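Local structure of glycosylation Associate Protein 2 (6OYC) at residues 333-338 with 417-422; 395-400 with 434-439. The protein probably takes part, within the Gap1-Gap2-Gap3 complex of the accessory Sec system, in the glycosylation and secretion of a streptococcal surface glycoprotein. One frame throughout, in Å; residues are numbered along the deposited sequence.

Contact 1 (333-338 with 417-422) and contact 2 (395-400 with 434-439) lie with their centres 11 Å apart, on the same side of the chain's centre, and they share a border. Leu398 of contact 2 bridges them: its CD2 is 3.8 Å from Phe336 CE2 and its CD1 is 3.9 Å from Ile419 CG2, both of contact 1. A second bridge is Gln420, whose CB packs 3.8 Å from Leu435 CD2. Helices 398-403, 416-424 and 429-444 follow one another in the chain, and the two contacts interleave along it. Phe336 lies near, without touching, Ser371, His491 and Asp461, whose arrangement resembles the Ser-His-Asp triad of alpha/beta hydrolases.

Contact 1 (333-338 with 417-422); sequences GGAFYI and LDIQLL
Gly334 meets Ile419 through its backbone: the carbonyl O of Gly334 lies 3.9 Å from Ile419 CD1. Gly334 takes a backbone conformation (phi 127°) accessible chiefly to glycine. Next along the loop, Ala335 directs its methyl at the helix, where Ala335 CB lies 3.9 Å from Leu422 CD1 and more distantly, at 4.5 Å, from Ile419 CG1. It therefore lies between two residues about one helical turn apart, nearer to Leu422. Phe336 supplies the tightest apolar approach, its ring atoms CD1 and CE1 both 3.5 Å from Ile419 CD1. The methyl arrives obliquely to the ring, and the two side chains cross at about a right angle. Ile419 reaches this far because CG1 is anti to its carbonyl carbon (chi1 -59°) and CD1 extends the chain further (chi2 176°). Ile338 adds a looser contact, its carbonyl O 4.3 Å from Leu422 CD2; that oxygen accepts a hydrogen bond from Arg330. Asp328 OD2 receives the N-H groups of both Ala335 and Tyr337, tying down the turn from outside the interface. The evidence thus describes an apolar seam between a type I' beta turn, Ala335 to Ile338, and one side of helix 416-424, within a domain whose mainly parallel sheet and flanking helices are consistent with the alpha/beta-hydrolase fold.

Contact 2 (395-400 with 434-439); sequences IFNLGT and KLNNYF
Leu435 packs against the first turn of helix 398-403, with CD2 3.5 Å from Leu398 CB and CG 3.4 Å from Gly399 N. Its CG stands anti to the backbone N (chi1 171°), which carries the branched end toward that turn. The bare CA of Gly399 faces helix 429-444, so that the two helices can come close there.

Asn436 provides the polar part of the interface, using both ends of its amide on Thr400. Asn436 OD1 accepts a hydrogen bond from Thr400 N at 3.1 Å. The C=O...N angle of 109° and a donor tilted from the carbonyl plane show an oblique approach to the oxygen. Asn436 ND2 donates to Thr400 OG1 at 2.7 Å, with the hydroxyl tilted modestly out of the amide plane. The backbone N atoms of Leu398 and Gly399 also come close to OD1, but their angles are too poor for hydrogen bonds. Asn397 sits at the N-cap position without making a capping bond; its OD1 instead accepts from Trp440 NE1, while Asn397 CB lies 3.2 Å from Asn436 OD1.

At Phe439 the contact becomes aromatic. Phe396 CB lies over one face of the Phe439 ring, 3.7 Å from the centroid of that ring, as a CH-pi contact. The Phe396 and Phe439 rings are nearly parallel, at 9°, but slid so far that overlap is slight, with their centroids 4.7 Å apart. Tyr375 meets Phe439 edge-to-face.

Chemically, the two hydrogen bonds of the Asn436 carboxamide should fix its rotation, and the backbone N-H of Thr400, a donor only, marks the end it meets as the oxygen. Close to the first backbone N-H groups of helix 398-403, one of which it binds, the carbonyl is probably polarised, with more negative charge drawn onto OD1, while leucine and phenylalanine contacts supply the apolar remainder.

Contact 1 (333-338 with 417-422)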
ATOM      1  N   GLY B 333      -4.549   7.492 -10.012  1.00 37.65           N
ATOM      2  CA  GLY B 333      -4.344   6.078  -9.758  1.00 35.69           C
ATOM      3  C   GLY B 333      -2.881   5.693  -9.633  1.00 37.82           C
ATOM      4  O   GLY B 333      -2.512   4.542  -9.884  1.00 37.24           O
ATOM      5  N   GLY B 334      -2.047   6.651  -9.252  1.00 35.31           N
ATOM      6  CA  GLY B 334      -0.621   6.421  -9.113  1.00 33.57           C
ATOM      7  C   GLY B 334       0.137   7.453  -9.922  1.00 36.39           C
ATOM      8  O   GLY B 334      -0.383   8.035 -10.877  1.00 39.31           O
ATOM      9  N   ALA B 335       1.390   7.701  -9.523  1.00 34.81           N
ATOM     10  CA  ALA B 335       2.244   8.649 -10.221  1.00 34.30           C
ATOM     11  C   ALA B 335       3.616   8.035 -10.507  1.00 37.61           C
ATOM     12  O   ALA B 335       4.647   8.725 -10.467  1.00 35.49           O
ATOM     13  CB  ALA B 335       2.370   9.956  -9.434  1.00 31.70           C
ATOM     14  N   PHE B 336       3.648   6.728 -10.779  1.00 38.22           N
ATOM     15  CA  PHE B 336       4.820   6.078 -11.362  1.00 38.76           C
ATOM     16  C   PHE B 336       6.034   6.102 -10.423  1.00 41.15           C
ATOM     17  O   PHE B 336       7.180   6.133 -10.876  1.00 44.90           O
ATOM     18  CB  PHE B 336       5.159   6.716 -12.719  1.00 42.23           C
ATOM     19  CG  PHE B 336       4.208   6.317 -13.820  1.00 41.69           C
ATOM     20  CD1 PHE B 336       2.905   6.759 -13.819  1.00 40.65           C
ATOM     21  CD2 PHE B 336       4.613   5.459 -14.831  1.00 42.74           C
ATOM     22  CE1 PHE B 336       2.019   6.360 -14.814  1.00 42.33           C
ATOM     23  CE2 PHE B 336       3.743   5.067 -15.827  1.00 42.15           C
ATOM     24  CZ  PHE B 336       2.441   5.520 -15.819  1.00 42.47           C
ATOM     25  N   TYR B 337       5.795   6.090  -9.110  1.00 36.75           N
ATOM     26  CA  TYR B 337       6.828   5.904  -8.084  1.00 37.78           C
ATOM     27  C   TYR B 337       7.935   6.945  -8.149  1.00 35.97           C
ATOM     28  O   TYR B 337       9.017   6.733  -7.595  1.00 39.84           O
ATOM     29  CB  TYR B 337       7.411   4.483  -8.144  1.00 33.21           C
ATOM     30  CG  TYR B 337       6.312   3.463  -8.051  1.00 35.61           C
ATOM     31  CD1 TYR B 337       5.833   3.042  -6.819  1.00 34.99           C
ATOM     32  CD2 TYR B 337       5.682   2.977  -9.198  1.00 35.46           C
ATOM     33  CE1 TYR B 337       4.782   2.119  -6.728  1.00 34.60           C
ATOM     34  CE2 TYR B 337       4.649   2.048  -9.110  1.00 35.21           C
ATOM     35  CZ  TYR B 337       4.199   1.631  -7.879  1.00 31.33           C
ATOM     36  OH  TYR B 337       3.157   0.722  -7.794  1.00 35.07           O
ATOM     37  N   ILE B 338       7.691   8.089  -8.777  1.00 38.95           N
ATOM     38  CA  ILE B 338       8.687   9.150  -8.800  1.00 41.14           C
ATOM     39  C   ILE B 338       8.142  10.369  -8.074  1.00 40.09           C
ATOM     40  O   ILE B 338       6.936  10.522  -7.865  1.00 40.91           O
ATOM     41  CB  ILE B 338       9.132   9.510 -10.230  1.00 44.32           C
ATOM     42  CG1 ILE B 338       7.932   9.830 -11.107  1.00 41.86           C
ATOM     43  CG2 ILE B 338       9.928   8.348 -10.840  1.00 44.07           C
ATOM     44  CD1 ILE B 338       8.317  10.465 -12.417  1.00 47.49           C
ATOM     45  N   LEU B 417      -0.714  14.069 -17.815  1.00 43.54           N
ATOM     46  CA  LEU B 417      -0.472  15.506 -17.731  1.00 42.76           C
ATOM     47  C   LEU B 417      -0.265  15.935 -16.287  1.00 43.32           C
ATOM     48  O   LEU B 417       0.627  16.738 -15.987  1.00 44.76           O
ATOM     49  CB  LEU B 417      -1.639  16.271 -18.362  1.00 45.18           C
ATOM     50  CG  LEU B 417      -1.979  15.875 -19.804  1.00 46.68           C
ATOM     51  CD1 LEU B 417      -2.956  16.845 -20.438  1.00 44.24           C
ATOM     52  CD2 LEU B 417      -0.705  15.777 -20.640  1.00 44.75           C
ATOM     53  N   ASP B 418      -1.070  15.397 -15.372  1.00 44.18           N
ATOM     54  CA  ASP B 418      -0.861  15.689 -13.957  1.00 42.93           C
ATOM     55  C   ASP B 418       0.450  15.105 -13.458  1.00 41.04           C
ATOM     56  O   ASP B 418       1.123  15.718 -12.621  1.00 42.27           O
ATOM     57  CB  ASP B 418      -2.035  15.159 -13.146  1.00 39.12           C
ATOM     58  CG  ASP B 418      -3.331  15.870 -13.491  1.00 47.23           C
ATOM     59  OD1 ASP B 418      -3.336  17.132 -13.533  1.00 45.36           O
ATOM     60  OD2 ASP B 418      -4.336  15.166 -13.739  1.00 48.00           O
ATOM     61  N   ILE B 419       0.847  13.949 -13.984  1.00 42.70           N
ATOM     62  CA  ILE B 419       2.129  13.373 -13.599  1.00 41.90           C
ATOM     63  C   ILE B 419       3.282  14.258 -14.065  1.00 44.78           C
ATOM     64  O   ILE B 419       4.264  14.445 -13.336  1.00 45.39           O
ATOM     65  CB  ILE B 419       2.237  11.940 -14.137  1.00 41.51           C
ATOM     66  CG1 ILE B 419       1.081  11.106 -13.572  1.00 41.49           C
ATOM     67  CG2 ILE B 419       3.575  11.333 -13.759  1.00 41.90           C
ATOM     68  CD1 ILE B 419       1.015   9.673 -14.099  1.00 40.28           C
ATOM     69  N   GLN B 420       3.183  14.834 -15.272  1.00 41.94           N
ATOM     70  CA  GLN B 420       4.218  15.771 -15.702  1.00 45.55           C
ATOM     71  C   GLN B 420       4.199  17.039 -14.857  1.00 48.03           C
ATOM     72  O   GLN B 420       5.262  17.578 -14.511  1.00 46.87           O
ATOM     73  CB  GLN B 420       4.071  16.139 -17.182  1.00 44.90           C
ATOM     74  CG  GLN B 420       5.202  17.081 -17.639  1.00 44.83           C
ATOM     75  CD  GLN B 420       5.344  17.197 -19.147  1.00 49.62           C
ATOM     76  OE1 GLN B 420       5.233  16.208 -19.880  1.00 47.86           O
ATOM     77  NE2 GLN B 420       5.587  18.421 -19.619  1.00 51.41           N
ATOM     78  N   LEU B 421       3.003  17.545 -14.540  1.00 43.04           N
ATOM     79  CA  LEU B 421       2.910  18.660 -13.602  1.00 48.24           C
ATOM     80  C   LEU B 421       3.587  18.323 -12.284  1.00 45.81           C
ATOM     81  O   LEU B 421       4.394  19.107 -11.769  1.00 43.84           O
ATOM     82  CB  LEU B 421       1.454  19.034 -13.355  1.00 47.29           C
ATOM     83  CG  LEU B 421       0.876  20.032 -14.349  1.00 50.23           C
ATOM     84  CD1 LEU B 421      -0.561  20.363 -13.966  1.00 49.31           C
ATOM     85  CD2 LEU B 421       1.756  21.283 -14.420  1.00 49.10           C
ATOM     86  N   LEU B 422       3.269  17.158 -11.718  1.00 44.41           N
ATOM     87  CA  LEU B 422       3.896  16.785 -10.458  1.00 45.44           C
ATOM     88  C   LEU B 422       5.413  16.921 -10.549  1.00 46.96           C
ATOM     89  O   LEU B 422       6.049  17.433  -9.622  1.00 49.52           O
ATOM     90  CB  LEU B 422       3.489  15.360 -10.064  1.00 42.35           C
ATOM     91  CG  LEU B 422       3.805  14.817  -8.662  1.00 45.61           C
ATOM     92  CD1 LEU B 422       2.908  13.621  -8.307  1.00 42.25           C
ATOM     93  CD2 LEU B 422       5.256  14.405  -8.520  1.00 46.19           C
TER

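Contact 2 (395-400 with 434-439)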
ATOM      1  N   ILE B 395       6.612   1.259 -19.752  1.00 48.33           N
ATOM      2  CA  ILE B 395       6.433   2.689 -19.937  1.00 47.16           C
ATOM      3  C   ILE B 395       7.636   3.374 -19.307  1.00 46.18           C
ATOM      4  O   ILE B 395       7.817   3.307 -18.084  1.00 45.80           O
ATOM      5  CB  ILE B 395       5.129   3.205 -19.316  1.00 47.55           C
ATOM      6  CG1 ILE B 395       3.942   2.372 -19.795  1.00 49.05           C
ATOM      7  CG2 ILE B 395       4.934   4.672 -19.676  1.00 47.53           C
ATOM      8  CD1 ILE B 395       2.653   2.693 -19.096  1.00 44.51           C
ATOM      9  N   PHE B 396       8.472   4.009 -20.134  1.00 46.02           N
ATOM     10  CA  PHE B 396       9.661   4.705 -19.656  1.00 48.60           C
ATOM     11  C   PHE B 396       9.691   6.174 -20.026  1.00 48.12           C
ATOM     12  O   PHE B 396      10.406   6.944 -19.374  1.00 48.44           O
ATOM     13  CB  PHE B 396      10.959   4.079 -20.210  1.00 51.98           C
ATOM     14  CG  PHE B 396      11.121   2.596 -19.952  1.00 50.73           C
ATOM     15  CD1 PHE B 396      10.613   2.000 -18.809  1.00 49.79           C
ATOM     16  CD2 PHE B 396      11.822   1.805 -20.862  1.00 51.34           C
ATOM     17  CE1 PHE B 396      10.782   0.626 -18.585  1.00 51.73           C
ATOM     18  CE2 PHE B 396      11.997   0.442 -20.647  1.00 50.37           C
ATOM     19  CZ  PHE B 396      11.474  -0.149 -19.507  1.00 51.91           C
ATOM     20  N   ASN B 397       8.966   6.580 -21.057  1.00 48.09           N
ATOM     21  CA  ASN B 397       9.032   7.939 -21.574  1.00 52.30           C
ATOM     22  C   ASN B 397       7.725   8.632 -21.202  1.00 53.60           C
ATOM     23  O   ASN B 397       6.779   8.686 -21.994  1.00 52.01           O
ATOM     24  CB  ASN B 397       9.296   7.923 -23.078  1.00 54.17           C
ATOM     25  CG  ASN B 397      10.558   7.143 -23.438  1.00 55.28           C
ATOM     26  OD1 ASN B 397      11.680   7.584 -23.162  1.00 52.42           O
ATOM     27  ND2 ASN B 397      10.379   5.971 -24.036  1.00 54.84           N
ATOM     28  N   LEU B 398       7.678   9.157 -19.974  1.00 51.08           N
ATOM     29  CA  LEU B 398       6.431   9.731 -19.475  1.00 52.53           C
ATOM     30  C   LEU B 398       6.090  11.026 -20.203  1.00 49.30           C
ATOM     31  O   LEU B 398       4.932  11.241 -20.584  1.00 49.29           O
ATOM     32  CB  LEU B 398       6.530   9.955 -17.967  1.00 46.86           C
ATOM     33  CG  LEU B 398       6.078   8.753 -17.145  1.00 45.55           C
ATOM     34  CD1 LEU B 398       6.155   9.049 -15.653  1.00 46.15           C
ATOM     35  CD2 LEU B 398       4.678   8.333 -17.559  1.00 45.16           C
ATOM     36  N   GLY B 399       7.085  11.898 -20.406  1.00 48.26           N
ATOM     37  CA  GLY B 399       6.879  13.084 -21.223  1.00 53.20           C
ATOM     38  C   GLY B 399       6.343  12.774 -22.608  1.00 52.56           C
ATOM     39  O   GLY B 399       5.535  13.534 -23.151  1.00 51.79           O
ATOM     40  N   THR B 400       6.757  11.643 -23.185  1.00 50.09           N
ATOM     41  CA  THR B 400       6.182  11.191 -24.449  1.00 52.40           C
ATOM     42  C   THR B 400       4.733  10.742 -24.273  1.00 53.45           C
ATOM     43  O   THR B 400       3.876  11.051 -25.113  1.00 52.22           O
ATOM     44  CB  THR B 400       7.032  10.055 -25.034  1.00 52.03           C
ATOM     45  OG1 THR B 400       8.299  10.577 -25.464  1.00 44.05           O
ATOM     46  CG2 THR B 400       6.314   9.373 -26.202  1.00 40.11           C
ATOM     47  N   LYS B 434      12.326  16.741 -20.747  1.00 60.28           N
ATOM     48  CA  LYS B 434      12.983  16.691 -19.445  1.00 58.48           C
ATOM     49  C   LYS B 434      12.473  15.520 -18.612  1.00 57.98           C
ATOM     50  O   LYS B 434      13.250  14.849 -17.918  1.00 56.19           O
ATOM     51  CB  LYS B 434      12.758  18.007 -18.695  1.00 62.32           C
ATOM     52  CG  LYS B 434      13.664  19.165 -19.087  1.00 62.77           C
ATOM     53  CD  LYS B 434      13.743  20.185 -17.947  1.00 62.58           C
ATOM     54  CE  LYS B 434      14.485  21.442 -18.378  1.00 73.38           C
ATOM     55  NZ  LYS B 434      13.934  21.982 -19.658  1.00 71.39           N
ATOM     56  N   LEU B 435      11.161  15.280 -18.652  1.00 55.66           N
ATOM     57  CA  LEU B 435      10.591  14.149 -17.932  1.00 55.05           C
ATOM     58  C   LEU B 435      11.048  12.829 -18.543  1.00 52.87           C
ATOM     59  O   LEU B 435      11.328  11.869 -17.816  1.00 49.72           O
ATOM     60  CB  LEU B 435       9.066  14.257 -17.919  1.00 49.92           C
ATOM     61  CG  LEU B 435       8.245  13.080 -17.394  1.00 49.62           C
ATOM     62  CD1 LEU B 435       8.753  12.667 -16.029  1.00 51.80           C
ATOM     63  CD2 LEU B 435       6.750  13.436 -17.332  1.00 46.39           C
ATOM     64  N   ASN B 436      11.121  12.755 -19.874  1.00 53.61           N
ATOM     65  CA  ASN B 436      11.723  11.583 -20.501  1.00 51.06           C
ATOM     66  C   ASN B 436      13.145  11.386 -19.994  1.00 53.24           C
ATOM     67  O   ASN B 436      13.532  10.283 -19.588  1.00 51.42           O
ATOM     68  CB  ASN B 436      11.710  11.725 -22.021  1.00 47.91           C
ATOM     69  CG  ASN B 436      10.357  11.414 -22.626  1.00 52.90           C
ATOM     70  OD1 ASN B 436       9.463  10.923 -21.951  1.00 53.87           O
ATOM     71  ND2 ASN B 436      10.201  11.709 -23.909  1.00 53.84           N
ATOM     72  N   ASN B 437      13.925  12.462 -19.959  1.00 50.52           N
ATOM     73  CA  ASN B 437      15.324  12.330 -19.586  1.00 56.61           C
ATOM     74  C   ASN B 437      15.481  11.993 -18.111  1.00 57.90           C
ATOM     75  O   ASN B 437      16.464  11.345 -17.723  1.00 58.89           O
ATOM     76  CB  ASN B 437      16.070  13.608 -19.961  1.00 57.88           C
ATOM     77  CG  ASN B 437      16.211  13.761 -21.474  1.00 64.33           C
ATOM     78  OD1 ASN B 437      16.290  12.765 -22.200  1.00 66.69           O
ATOM     79  ND2 ASN B 437      16.223  14.996 -21.955  1.00 63.03           N
ATOM     80  N   TYR B 438      14.517  12.410 -17.287  1.00 58.15           N
ATOM     81  CA  TYR B 438      14.508  12.053 -15.871  1.00 53.26           C
ATOM     82  C   TYR B 438      14.644  10.551 -15.671  1.00 48.63           C
ATOM     83  O   TYR B 438      15.382  10.092 -14.790  1.00 49.91           O
ATOM     84  CB  TYR B 438      13.211  12.555 -15.246  1.00 53.09           C
ATOM     85  CG  TYR B 438      13.159  12.488 -13.745  1.00 43.18           C
ATOM     86  CD1 TYR B 438      13.798  13.443 -12.967  1.00 39.77           C
ATOM     87  CD2 TYR B 438      12.443  11.491 -13.106  1.00 42.02           C
ATOM     88  CE1 TYR B 438      13.729  13.403 -11.588  1.00 39.96           C
ATOM     89  CE2 TYR B 438      12.374  11.439 -11.724  1.00 44.17           C
ATOM     90  CZ  TYR B 438      13.016  12.401 -10.974  1.00 38.29           C
ATOM     91  OH  TYR B 438      12.954  12.359  -9.608  1.00 43.77           O
ATOM     92  N   PHE B 439      13.934   9.767 -16.479  1.00 47.35           N
ATOM     93  CA  PHE B 439      14.045   8.317 -16.374  1.00 51.12           C
ATOM     94  C   PHE B 439      15.450   7.832 -16.739  1.00 55.21           C
ATOM     95  O   PHE B 439      16.070   7.067 -15.983  1.00 51.78           O
ATOM     96  CB  PHE B 439      12.991   7.647 -17.260  1.00 46.06           C
ATOM     97  CG  PHE B 439      13.106   6.146 -17.294  1.00 52.86           C
ATOM     98  CD1 PHE B 439      12.500   5.370 -16.315  1.00 48.62           C
ATOM     99  CD2 PHE B 439      13.841   5.512 -18.291  1.00 51.78           C
ATOM    100  CE1 PHE B 439      12.616   3.993 -16.338  1.00 50.69           C
ATOM    101  CE2 PHE B 439      13.959   4.138 -18.317  1.00 51.41           C
ATOM    102  CZ  PHE B 439      13.351   3.375 -17.345  1.00 49.34           C
TER